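Local coordinates for Serine/threonine-protein kinase Tel1 (Chaetomium thermophilum, PDB 6SKY) that phosphorylates serine and threonine residues of target proteins with ATP, and probably acts as a DNA damage sensor that activates checkpoint signalling, at residues A[2157-2162]-A[2238-2243]; A[2180-2185]-A[2211-2216]; A[2202-2207]-A[2228-2233]; A[2222-2227]-A[2259-2264]. One frame throughout, in Å; residues are numbered along the deposited sequence.

Contact 1 (A[2157-2162]-A[2238-2243]); sequences ARLVQI and KQSVPL
Leu2159 and Val2241 carry most of this contact, in which a helix of the alpha solenoid of the FAT domain, a TPR-like stack of helices, receives a loop that returns to it 76 residues later. The loop joins helix 2220-2232 to helix 2245-2259; it meets helix 2154-2174 by apolar side chains, with no hydrogen bond between the two segments. Even at the nearest pair, Leu2159 and Val2241, the CA atoms stay 8.0 Å apart. The two side chains bridge this gap by running past one another in opposite directions. In Leu2159, CG lies anti to the backbone N (chi1 -164°), which carries CD1 across to the loop. A long, branched apolar residue suits this place, because its CB is not aimed at the loop and the methyl at the end of the chain has to do the reaching. Val2241 is shorter but does point at the helix, and it also rests on Ala2205 of helix 2203-2217. Serine suits a place between apolar and polar surroundings: in Ser2240, CB lies 4.1 Å from Leu2159 CD1, whereas OG makes a hydrogen bond to Ser2201 O, tying the loop to the chain just before helix 2203-2217. One methyl of Val2241 serves two helix residues, CG2 lying 3.6 Å from Leu2159 CD1 and 4.2 Å from Ile2162 CG2.

Contact 2 (A[2180-2185]-A[2211-2216]); sequences ETLNLS and ANALWD
Thr2181 comes first along helix 2178-2189, its carbonyl O 4.4 Å from Ala2213 CB. Its CB points toward the partner helix, while OG1 turns back to make a hydrogen bond with Arg2178 O, so the hydroxyl is satisfied inside its own helix. Leu2182 follows; CD1 approaches Ala2213 CB loosely, at 4.5 Å, and the same side chain packs against Phe1958 of the second subunit. Here the backbones come nearest, with the CA atoms of Leu2182 and Ala2213 6.0 Å apart. This is an antiparallel pairing of helices in the alpha solenoid of the FAT domain: the axes of the two segments pass 9.5 Å apart at 154°. Alanine fits such a seam, since a single methyl can sit against the opposite backbone without forcing the helices apart. Ser2185, one turn on from Leu2182, places OG between its backbone N and carbonyl carbon (chi1 84°), from where it bonds weakly to Leu2182 O at 3.4 Å. Folded against its helix in this way, the small hydroxyl comes within 3.8 Å of Ala2213 CB. Ser2185 also packs on Leu1939 of the second subunit, which touches Leu2214 as well.

Contact 3 (A[2202-2207]-A[2228-2233]); sequences VDAAIK and QAIDKD
Ala2204 and Ile2230 bring their backbones together with the CA atoms 6.3 Å apart, where the first turn of helix 2203-2217 lies beside the last turns of helix 2220-2232. The two helices follow each other in the chain and form an antiparallel helical hairpin of the FAT solenoid, closed here at the end far from their short connection. Ile2230 supplies most of the apolar surface. Its CB points at the other helix, and CG1, beside the backbone N and anti to the carbonyl carbon, extends CD1 to within 3.6 Å of Lys2207 CB. The other branch, CG2, lies 4.3 Å from Ala2204 CB; the small alanine lets the branched side chain settle close to the helix. Lys2207 runs past Ile2230 in the opposite direction and lays its aliphatic part along it, with CE 4.2 Å from CG1 of the isoleucine. A bend at chi3 (-63°) helps fold the chain in this way. Cutting Ile2230 back to an alanine is likely to open a gap between the helices and leave the lysine methylenes without their apolar support. Lys2207 suits this border because it can cover isoleucine with carbon while its ammonium group ends near the C-terminal end of the other helix. NZ lies 6.7 Å from OD2 of Asp2233, too far for a salt bridge, so opposite charge probably adds no more than a mild attraction to a contact held by apolar packing.

Contact 4 (A[2222-2227]-A[2259-2264]); sequences SSIRML and ARLESP
The NH2 of Arg2225 makes a hydrogen bond to Gln2228 OE1, on its own helix, and this helps fix the guanidinium while Leu2261 covers one of its faces. The methyl CD2 of Leu2261 sits 3.6 Å over the guanidinium plane, displaced from its centre, and is 3.8 Å from NH1. A bend at chi2 (-49°) turns the arginine chain so that its flat end arrives at the loop. Arginine suits an exposed edge like this one, as its face can rest on a methyl while NH2 keeps its bond to Gln2228. In the alpha solenoid of the FAT domain the second segment is the turn leaving helix 2245-2259, which ends in a Schellman motif with Arg2260 at positive phi. Deeper in, Ile2224 and Leu2261 meet tip to tip, CD1 of the isoleucine 4.0 Å from CD2 of the leucine. The same Ile2224 CD1 lies 4.0 Å from Ala2259 CB, so one methyl touches both side chains, Ala2259 and Leu2261. That turn also faces the other subunit of the dimer: Arg2260 forms a salt bridge with Asp2922 of the second subunit, and Ala2259 O accepts a hydrogen bond from Asn2921 ND2 of the second subunit, both on its FATC helix 2916-2927.

In the fold
The four contacts follow one run of the FAT solenoid, and all lie away from the bound nucleotide and magnesium of the kinase domain. Contacts 2 and 3 share helix 2203-2217, their centres about 15 Å apart; contacts 3 and 4 share helix 2220-2232, their centres also about 15 Å apart. Contact 1 joins contact 3 directly, with centres about 14 Å apart and Ile2162 CD1 3.7 Å from Val2202 CG2. Contacts 2 and 4 meet where Leu2214 CD1 lies 3.8 Å from Met2226 SD. Contacts 1 and 4 are the most widely separated, at about 27 Å between centres. Contacts 2 and 4 touch the second subunit, whereas contacts 1 and 3 do not.

Contact 1 (A[2157-2162]-A[2238-2243])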
loop_
_atom_site.group_PDB
_atom_site.type_symbol
_atom_site.label_atom_id
_atom_site.label_comp_id
_atom_site.label_asym_id
_atom_site.label_seq_id
_atom_site.Cartn_x
_atom_site.Cartn_y
_atom_site.Cartn_z
ATOM N N ALA A 2157 16.705 29.752 23.834
ATOM C CA ALA A 2157 16.622 28.316 24.049
ATOM C C ALA A 2157 15.450 27.711 23.292
ATOM O O ALA A 2157 15.571 26.634 22.695
ATOM C CB ALA A 2157 16.509 28.026 25.540
ATOM N N ARG A 2158 14.312 28.401 23.282
ATOM C CA ARG A 2158 13.157 27.907 22.548
ATOM C C ARG A 2158 13.430 27.863 21.055
ATOM O O ARG A 2158 13.092 26.885 20.379
ATOM C CB ARG A 2158 11.953 28.785 22.839
ATOM C CG ARG A 2158 10.659 28.105 22.597
ATOM C CD ARG A 2158 10.538 26.922 23.502
ATOM N NE ARG A 2158 9.167 26.728 23.926
ATOM C CZ ARG A 2158 8.822 26.032 24.996
ATOM N NH1 ARG A 2158 7.545 25.906 25.315
ATOM N NH2 ARG A 2158 9.753 25.466 25.748
ATOM N N LEU A 2159 14.041 28.915 20.520
ATOM C CA LEU A 2159 14.327 28.956 19.096
ATOM C C LEU A 2159 15.288 27.849 18.695
ATOM O O LEU A 2159 15.120 27.222 17.641
ATOM C CB LEU A 2159 14.892 30.321 18.735
ATOM C CG LEU A 2159 14.897 30.664 17.259
ATOM C CD1 LEU A 2159 13.525 30.446 16.702
ATOM C CD2 LEU A 2159 15.311 32.095 17.095
ATOM N N VAL A 2160 16.295 27.579 19.526
ATOM C CA VAL A 2160 17.250 26.538 19.171
ATOM C C VAL A 2160 16.610 25.162 19.279
ATOM O O VAL A 2160 16.925 24.262 18.489
ATOM C CB VAL A 2160 18.522 26.669 20.028
ATOM C CG1 VAL A 2160 18.573 25.629 21.105
ATOM C CG2 VAL A 2160 19.738 26.562 19.156
ATOM N N GLN A 2161 15.671 24.981 20.209
ATOM C CA GLN A 2161 14.947 23.718 20.279
ATOM C C GLN A 2161 14.108 23.494 19.031
ATOM O O GLN A 2161 14.077 22.389 18.477
ATOM C CB GLN A 2161 14.061 23.699 21.514
ATOM C CG GLN A 2161 13.234 22.462 21.645
ATOM C CD GLN A 2161 12.170 22.605 22.683
ATOM O OE1 GLN A 2161 11.961 23.678 23.222
ATOM N NE2 GLN A 2161 11.483 21.523 22.970
ATOM N N ILE A 2162 13.423 24.539 18.573
ATOM C CA ILE A 2162 12.612 24.437 17.366
ATOM C C ILE A 2162 13.477 24.071 16.170
ATOM O O ILE A 2162 13.130 23.189 15.376
ATOM C CB ILE A 2162 11.848 25.749 17.134
ATOM C CG1 ILE A 2162 10.756 25.897 18.182
ATOM C CG2 ILE A 2162 11.258 25.788 15.755
ATOM C CD1 ILE A 2162 10.137 27.231 18.188
ATOM N N LYS A 2238 8.010 38.787 8.876
ATOM C CA LYS A 2238 8.287 38.899 10.305
ATOM C C LYS A 2238 8.137 37.516 10.925
ATOM O O LYS A 2238 7.109 37.164 11.501
ATOM C CB LYS A 2238 7.358 39.921 10.943
ATOM C CG LYS A 2238 7.486 41.295 10.311
ATOM C CD LYS A 2238 6.506 42.297 10.894
ATOM C CE LYS A 2238 6.623 43.630 10.175
ATOM N NZ LYS A 2238 5.585 44.604 10.608
ATOM N N GLN A 2239 9.197 36.723 10.801
ATOM C CA GLN A 2239 9.134 35.310 11.153
ATOM C C GLN A 2239 10.539 34.819 11.441
ATOM O O GLN A 2239 11.366 34.765 10.529
ATOM C CB GLN A 2239 8.515 34.507 10.010
ATOM C CG GLN A 2239 7.770 33.262 10.421
ATOM C CD GLN A 2239 6.303 33.523 10.643
ATOM O OE1 GLN A 2239 5.814 34.611 10.383
ATOM N NE2 GLN A 2239 5.592 32.524 11.127
ATOM N N SER A 2240 10.819 34.475 12.693
ATOM C CA SER A 2240 12.018 33.708 12.980
ATOM C C SER A 2240 11.837 32.291 12.453
ATOM O O SER A 2240 10.715 31.822 12.261
ATOM C CB SER A 2240 12.307 33.704 14.474
ATOM O OG SER A 2240 11.106 33.793 15.208
ATOM N N VAL A 2241 12.952 31.604 12.229
ATOM C CA VAL A 2241 12.944 30.406 11.392
ATOM C C VAL A 2241 12.307 30.795 10.065
ATOM O O VAL A 2241 11.137 30.472 9.823
ATOM C CB VAL A 2241 12.199 29.232 12.043
ATOM C CG1 VAL A 2241 12.470 27.969 11.275
ATOM C CG2 VAL A 2241 12.616 29.068 13.475
ATOM N N PRO A 2242 13.022 31.508 9.197
ATOM C CA PRO A 2242 12.381 32.163 8.053
ATOM C C PRO A 2242 11.748 31.167 7.097
ATOM O O PRO A 2242 11.996 29.961 7.131
ATOM C CB PRO A 2242 13.535 32.911 7.378
ATOM C CG PRO A 2242 14.669 32.855 8.336
ATOM C CD PRO A 2242 14.484 31.614 9.128
ATOM N N LEU A 2243 10.914 31.706 6.218
ATOM C CA LEU A 2243 10.230 30.912 5.206
ATOM C C LEU A 2243 9.939 31.838 4.038
ATOM O O LEU A 2243 9.199 32.809 4.197
ATOM C CB LEU A 2243 8.950 30.305 5.759
ATOM C CG LEU A 2243 7.955 29.769 4.739
ATOM C CD1 LEU A 2243 8.541 28.590 4.001
ATOM C CD2 LEU A 2243 6.673 29.383 5.425
#

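Contact 2 (A[2180-2185]-A[2211-2216])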
loop_
_atom_site.group_PDB
_atom_site.type_symbol
_atom_site.label_atom_id
_atom_site.label_comp_id
_atom_site.label_asym_id
_atom_site.label_seq_id
_atom_site.Cartn_x
_atom_site.Cartn_y
_atom_site.Cartn_z
ATOM N N GLU A 2180 7.813 8.737 13.391
ATOM C CA GLU A 2180 8.690 9.706 14.023
ATOM C C GLU A 2180 8.441 11.114 13.514
ATOM O O GLU A 2180 8.508 12.069 14.290
ATOM C CB GLU A 2180 10.144 9.312 13.816
ATOM C CG GLU A 2180 10.539 8.062 14.545
ATOM C CD GLU A 2180 10.263 8.142 16.033
ATOM O OE1 GLU A 2180 10.335 9.250 16.604
ATOM O OE2 GLU A 2180 9.971 7.093 16.640
ATOM N N THR A 2181 8.139 11.273 12.228
ATOM C CA THR A 2181 7.752 12.590 11.737
ATOM C C THR A 2181 6.424 13.023 12.332
ATOM O O THR A 2181 6.232 14.202 12.637
ATOM C CB THR A 2181 7.669 12.598 10.216
ATOM O OG1 THR A 2181 6.647 11.692 9.795
ATOM C CG2 THR A 2181 8.971 12.182 9.615
ATOM N N LEU A 2182 5.502 12.082 12.516
ATOM C CA LEU A 2182 4.235 12.398 13.163
ATOM C C LEU A 2182 4.448 12.859 14.599
ATOM O O LEU A 2182 3.898 13.881 15.024
ATOM C CB LEU A 2182 3.335 11.172 13.114
ATOM C CG LEU A 2182 1.832 11.340 13.078
ATOM C CD1 LEU A 2182 1.480 12.442 12.133
ATOM C CD2 LEU A 2182 1.253 10.055 12.606
ATOM N N ASN A 2183 5.246 12.109 15.362
ATOM C CA ASN A 2183 5.582 12.487 16.730
ATOM C C ASN A 2183 6.207 13.868 16.785
ATOM O O ASN A 2183 5.828 14.702 17.614
ATOM C CB ASN A 2183 6.539 11.470 17.330
ATOM C CG ASN A 2183 5.874 10.178 17.674
ATOM O OD1 ASN A 2183 4.695 10.136 17.974
ATOM N ND2 ASN A 2183 6.636 9.107 17.652
ATOM N N LEU A 2184 7.182 14.126 15.913
ATOM C CA LEU A 2184 7.880 15.401 15.936
ATOM C C LEU A 2184 6.960 16.555 15.581
ATOM O O LEU A 2184 7.016 17.606 16.220
ATOM C CB LEU A 2184 9.064 15.365 14.984
ATOM C CG LEU A 2184 10.393 15.043 15.638
ATOM C CD1 LEU A 2184 11.438 14.891 14.587
ATOM C CD2 LEU A 2184 10.762 16.148 16.578
ATOM N N SER A 2185 6.117 16.397 14.564
ATOM C CA SER A 2185 5.268 17.512 14.181
ATOM C C SER A 2185 4.189 17.770 15.217
ATOM O O SER A 2185 3.827 18.924 15.447
ATOM C CB SER A 2185 4.659 17.275 12.809
ATOM O OG SER A 2185 3.503 16.487 12.891
ATOM N N ALA A 2211 2.103 20.118 7.568
ATOM C CA ALA A 2211 1.662 19.801 6.217
ATOM C C ALA A 2211 2.540 18.736 5.583
ATOM O O ALA A 2211 2.050 17.882 4.842
ATOM C CB ALA A 2211 1.648 21.059 5.362
ATOM N N ASN A 2212 3.843 18.769 5.854
ATOM C CA ASN A 2212 4.730 17.735 5.329
ATOM C C ASN A 2212 4.392 16.370 5.900
ATOM O O ASN A 2212 4.407 15.366 5.183
ATOM C CB ASN A 2212 6.177 18.083 5.635
ATOM C CG ASN A 2212 6.746 19.064 4.669
ATOM O OD1 ASN A 2212 6.384 19.071 3.505
ATOM N ND2 ASN A 2212 7.652 19.898 5.139
ATOM N N ALA A 2213 4.089 16.308 7.194
ATOM C CA ALA A 2213 3.680 15.043 7.790
ATOM C C ALA A 2213 2.408 14.513 7.141
ATOM O O ALA A 2213 2.321 13.331 6.782
ATOM C CB ALA A 2213 3.492 15.216 9.290
ATOM N N LEU A 2214 1.408 15.381 6.969
ATOM C CA LEU A 2214 0.178 14.975 6.292
ATOM C C LEU A 2214 0.462 14.441 4.897
ATOM O O LEU A 2214 -0.021 13.373 4.523
ATOM C CB LEU A 2214 -0.799 16.141 6.217
ATOM C CG LEU A 2214 -1.547 16.473 7.496
ATOM C CD1 LEU A 2214 -2.463 17.641 7.280
ATOM C CD2 LEU A 2214 -2.311 15.275 7.953
ATOM N N TRP A 2215 1.242 15.174 4.109
ATOM C CA TRP A 2215 1.529 14.739 2.749
ATOM C C TRP A 2215 2.238 13.401 2.732
ATOM O O TRP A 2215 2.012 12.588 1.832
ATOM C CB TRP A 2215 2.375 15.776 2.024
ATOM C CG TRP A 2215 2.751 15.374 0.641
ATOM C CD1 TRP A 2215 3.896 14.765 0.256
ATOM C CD2 TRP A 2215 1.978 15.559 -0.546
ATOM N NE1 TRP A 2215 3.892 14.556 -1.093
ATOM C CE2 TRP A 2215 2.719 15.034 -1.609
ATOM C CE3 TRP A 2215 0.729 16.117 -0.812
ATOM C CZ2 TRP A 2215 2.258 15.051 -2.910
ATOM C CZ3 TRP A 2215 0.277 16.131 -2.100
ATOM C CH2 TRP A 2215 1.036 15.603 -3.133
ATOM N N ASP A 2216 3.104 13.149 3.702
ATOM C CA ASP A 2216 3.816 11.882 3.705
ATOM C C ASP A 2216 2.996 10.735 4.268
ATOM O O ASP A 2216 3.403 9.583 4.127
ATOM C CB ASP A 2216 5.130 12.022 4.465
ATOM C CG ASP A 2216 6.182 12.752 3.652
ATOM O OD1 ASP A 2216 6.286 13.988 3.768
ATOM O OD2 ASP A 2216 6.890 12.092 2.865
#

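Contact 3 (A[2202-2207]-A[2228-2233])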
loop_
_atom_site.group_PDB
_atom_site.type_symbol
_atom_site.label_atom_id
_atom_site.label_comp_id
_atom_site.label_asym_id
_atom_site.label_seq_id
_atom_site.Cartn_x
_atom_site.Cartn_y
_atom_site.Cartn_z
ATOM N N VAL A 2202 6.967 31.543 14.975
ATOM C CA VAL A 2202 7.416 30.278 14.414
ATOM C C VAL A 2202 6.232 29.445 13.953
ATOM O O VAL A 2202 6.328 28.221 13.865
ATOM C CB VAL A 2202 8.258 29.486 15.427
ATOM C CG1 VAL A 2202 9.567 30.183 15.683
ATOM C CG2 VAL A 2202 7.491 29.309 16.708
ATOM N N ASP A 2203 5.110 30.089 13.651
ATOM C CA ASP A 2203 3.931 29.322 13.272
ATOM C C ASP A 2203 3.991 28.836 11.834
ATOM O O ASP A 2203 3.456 27.768 11.533
ATOM C CB ASP A 2203 2.672 30.151 13.487
ATOM C CG ASP A 2203 2.832 31.564 13.016
ATOM O OD1 ASP A 2203 3.927 32.124 13.214
ATOM O OD2 ASP A 2203 1.871 32.119 12.444
ATOM N N ALA A 2204 4.643 29.580 10.942
ATOM C CA ALA A 2204 4.669 29.189 9.539
ATOM C C ALA A 2204 5.529 27.954 9.316
ATOM O O ALA A 2204 5.125 27.038 8.597
ATOM C CB ALA A 2204 5.163 30.344 8.684
ATOM N N ALA A 2205 6.705 27.895 9.937
ATOM C CA ALA A 2205 7.567 26.730 9.769
ATOM C C ALA A 2205 6.977 25.499 10.439
ATOM O O ALA A 2205 7.090 24.383 9.919
ATOM C CB ALA A 2205 8.950 27.029 10.324
ATOM N N ILE A 2206 6.310 25.682 11.572
ATOM C CA ILE A 2206 5.722 24.552 12.275
ATOM C C ILE A 2206 4.493 24.039 11.538
ATOM O O ILE A 2206 4.267 22.824 11.444
ATOM C CB ILE A 2206 5.411 24.958 13.722
ATOM C CG1 ILE A 2206 6.716 25.112 14.495
ATOM C CG2 ILE A 2206 4.529 23.947 14.373
ATOM C CD1 ILE A 2206 6.546 25.611 15.877
ATOM N N LYS A 2207 3.702 24.942 10.963
ATOM C CA LYS A 2207 2.565 24.499 10.172
ATOM C C LYS A 2207 3.008 23.875 8.859
ATOM O O LYS A 2207 2.358 22.945 8.372
ATOM C CB LYS A 2207 1.609 25.659 9.938
ATOM C CG LYS A 2207 0.821 26.022 11.176
ATOM C CD LYS A 2207 -0.198 27.106 10.907
ATOM C CE LYS A 2207 0.470 28.398 10.492
ATOM N NZ LYS A 2207 -0.505 29.486 10.236
ATOM N N GLN A 2228 -2.077 26.263 1.747
ATOM C CA GLN A 2228 -2.768 27.453 1.268
ATOM C C GLN A 2228 -3.208 28.347 2.413
ATOM O O GLN A 2228 -3.244 29.569 2.261
ATOM C CB GLN A 2228 -3.966 27.057 0.424
ATOM C CG GLN A 2228 -3.608 26.508 -0.920
ATOM C CD GLN A 2228 -4.782 25.905 -1.611
ATOM O OE1 GLN A 2228 -5.772 25.568 -0.981
ATOM N NE2 GLN A 2228 -4.691 25.768 -2.916
ATOM N N ALA A 2229 -3.554 27.765 3.559
ATOM C CA ALA A 2229 -3.854 28.580 4.729
ATOM C C ALA A 2229 -2.613 29.295 5.240
ATOM O O ALA A 2229 -2.693 30.448 5.666
ATOM C CB ALA A 2229 -4.461 27.715 5.824
ATOM N N ILE A 2230 -1.461 28.622 5.231
ATOM C CA ILE A 2230 -0.213 29.308 5.567
ATOM C C ILE A 2230 0.006 30.488 4.639
ATOM O O ILE A 2230 0.422 31.566 5.067
ATOM C CB ILE A 2230 0.986 28.348 5.500
ATOM C CG1 ILE A 2230 0.868 27.237 6.517
ATOM C CG2 ILE A 2230 2.259 29.085 5.752
ATOM C CD1 ILE A 2230 1.954 26.252 6.367
ATOM N N ASP A 2231 -0.249 30.299 3.351
ATOM C CA ASP A 2231 0.037 31.362 2.395
ATOM C C ASP A 2231 -0.958 32.505 2.497
ATOM O O ASP A 2231 -0.606 33.656 2.226
ATOM C CB ASP A 2231 0.046 30.808 0.978
ATOM C CG ASP A 2231 0.120 31.894 -0.059
ATOM O OD1 ASP A 2231 1.014 32.757 0.049
ATOM O OD2 ASP A 2231 -0.715 31.894 -0.984
ATOM N N LYS A 2232 -2.197 32.215 2.880
ATOM C CA LYS A 2232 -3.220 33.253 2.928
ATOM C C LYS A 2232 -3.022 34.165 4.129
ATOM O O LYS A 2232 -2.774 35.365 3.977
ATOM C CB LYS A 2232 -4.602 32.608 2.955
ATOM C CG LYS A 2232 -5.727 33.558 3.246
ATOM C CD LYS A 2232 -7.007 32.789 3.501
ATOM C CE LYS A 2232 -8.126 33.702 3.964
ATOM N NZ LYS A 2232 -9.338 32.928 4.354
ATOM N N ASP A 2233 -3.110 33.614 5.334
ATOM C CA ASP A 2233 -3.046 34.404 6.560
ATOM C C ASP A 2233 -1.784 34.024 7.325
ATOM O O ASP A 2233 -1.809 33.199 8.237
ATOM C CB ASP A 2233 -4.305 34.193 7.413
ATOM C CG ASP A 2233 -4.507 35.292 8.445
ATOM O OD1 ASP A 2233 -5.133 36.319 8.109
ATOM O OD2 ASP A 2233 -4.039 35.133 9.592
#

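Contact 4 (A[2222-2227]-A[2259-2264])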
loop_
_atom_site.group_PDB
_atom_site.type_symbol
_atom_site.label_atom_id
_atom_site.label_comp_id
_atom_site.label_asym_id
_atom_site.label_seq_id
_atom_site.Cartn_x
_atom_site.Cartn_y
_atom_site.Cartn_z
ATOM N N SER A 2222 -5.594 17.538 2.439
ATOM C CA SER A 2222 -5.393 18.204 3.719
ATOM C C SER A 2222 -4.092 18.988 3.728
ATOM O O SER A 2222 -4.043 20.121 4.215
ATOM C CB SER A 2222 -5.403 17.179 4.841
ATOM O OG SER A 2222 -6.438 16.242 4.650
ATOM N N SER A 2223 -3.030 18.403 3.177
ATOM C CA SER A 2223 -1.751 19.090 3.083
ATOM C C SER A 2223 -1.841 20.329 2.207
ATOM O O SER A 2223 -1.293 21.382 2.551
ATOM C CB SER A 2223 -0.704 18.132 2.545
ATOM O OG SER A 2223 0.359 18.832 1.947
ATOM N N ILE A 2224 -2.526 20.229 1.070
ATOM C CA ILE A 2224 -2.657 21.381 0.184
ATOM C C ILE A 2224 -3.451 22.493 0.856
ATOM O O ILE A 2224 -3.093 23.672 0.760
ATOM C CB ILE A 2224 -3.289 20.949 -1.146
ATOM C CG1 ILE A 2224 -2.355 20.003 -1.883
ATOM C CG2 ILE A 2224 -3.583 22.140 -1.997
ATOM C CD1 ILE A 2224 -2.999 19.299 -3.025
ATOM N N ARG A 2225 -4.539 22.143 1.546
ATOM C CA ARG A 2225 -5.339 23.158 2.222
ATOM C C ARG A 2225 -4.554 23.823 3.340
ATOM O O ARG A 2225 -4.667 25.034 3.555
ATOM C CB ARG A 2225 -6.616 22.543 2.774
ATOM C CG ARG A 2225 -7.529 21.943 1.749
ATOM C CD ARG A 2225 -7.773 22.870 0.595
ATOM N NE ARG A 2225 -8.640 22.247 -0.397
ATOM C CZ ARG A 2225 -8.765 22.664 -1.649
ATOM N NH1 ARG A 2225 -9.582 22.038 -2.477
ATOM N NH2 ARG A 2225 -8.072 23.703 -2.072
ATOM N N MET A 2226 -3.740 23.046 4.049
ATOM C CA MET A 2226 -2.914 23.594 5.115
ATOM C C MET A 2226 -1.872 24.563 4.577
ATOM O O MET A 2226 -1.658 25.637 5.151
ATOM C CB MET A 2226 -2.258 22.445 5.861
ATOM C CG MET A 2226 -1.962 22.729 7.282
ATOM S SD MET A 2226 -1.778 21.233 8.229
ATOM C CE MET A 2226 -1.444 21.971 9.813
ATOM N N LEU A 2227 -1.220 24.214 3.468
ATOM C CA LEU A 2227 -0.241 25.122 2.883
ATOM C C LEU A 2227 -0.898 26.385 2.354
ATOM O O LEU A 2227 -0.344 27.478 2.481
ATOM C CB LEU A 2227 0.527 24.430 1.768
ATOM C CG LEU A 2227 1.540 23.352 2.115
ATOM C CD1 LEU A 2227 2.105 22.817 0.850
ATOM C CD2 LEU A 2227 2.622 23.917 2.974
ATOM N N ALA A 2259 -1.751 16.132 -7.372
ATOM C CA ALA A 2259 -3.103 15.714 -7.037
ATOM C C ALA A 2259 -4.123 16.067 -8.105
ATOM O O ALA A 2259 -5.289 15.703 -7.958
ATOM C CB ALA A 2259 -3.532 16.335 -5.712
ATOM N N ARG A 2260 -3.715 16.754 -9.169
ATOM C CA ARG A 2260 -4.606 17.177 -10.247
ATOM C C ARG A 2260 -5.745 18.036 -9.731
ATOM O O ARG A 2260 -6.828 18.054 -10.306
ATOM C CB ARG A 2260 -5.170 15.988 -11.015
ATOM C CG ARG A 2260 -4.146 15.055 -11.568
ATOM C CD ARG A 2260 -3.357 15.720 -12.628
ATOM N NE ARG A 2260 -2.460 14.784 -13.281
ATOM C CZ ARG A 2260 -2.736 14.178 -14.426
ATOM N NH1 ARG A 2260 -1.866 13.335 -14.959
ATOM N NH2 ARG A 2260 -3.883 14.418 -15.037
ATOM N N LEU A 2261 -5.506 18.761 -8.645
ATOM C CA LEU A 2261 -6.576 19.476 -7.975
ATOM C C LEU A 2261 -7.060 20.676 -8.765
ATOM O O LEU A 2261 -8.162 21.161 -8.510
ATOM C CB LEU A 2261 -6.107 19.917 -6.597
ATOM C CG LEU A 2261 -7.183 20.230 -5.579
ATOM C CD1 LEU A 2261 -8.052 19.024 -5.405
ATOM C CD2 LEU A 2261 -6.545 20.602 -4.284
ATOM N N GLU A 2262 -6.269 21.171 -9.707
ATOM C CA GLU A 2262 -6.661 22.298 -10.534
ATOM C C GLU A 2262 -6.135 22.079 -11.938
ATOM O O GLU A 2262 -5.243 21.262 -12.164
ATOM C CB GLU A 2262 -6.139 23.620 -9.983
ATOM C CG GLU A 2262 -6.733 23.983 -8.647
ATOM C CD GLU A 2262 -6.057 25.162 -8.013
ATOM O OE1 GLU A 2262 -5.407 25.927 -8.746
ATOM O OE2 GLU A 2262 -6.171 25.319 -6.782
ATOM N N SER A 2263 -6.700 22.811 -12.880
ATOM C CA SER A 2263 -6.289 22.655 -14.260
ATOM C C SER A 2263 -4.895 23.239 -14.452
ATOM O O SER A 2263 -4.563 24.254 -13.842
ATOM C CB SER A 2263 -7.272 23.342 -15.196
ATOM O OG SER A 2263 -7.046 24.736 -15.223
ATOM N N PRO A 2264 -4.074 22.640 -15.307
ATOM C CA PRO A 2264 -2.699 23.118 -15.483
ATOM C C PRO A 2264 -2.576 24.546 -15.987
ATOM O O PRO A 2264 -1.466 25.064 -16.099
ATOM C CB PRO A 2264 -2.125 22.128 -16.498
ATOM C CG PRO A 2264 -3.282 21.510 -17.129
ATOM C CD PRO A 2264 -4.321 21.426 -16.090
#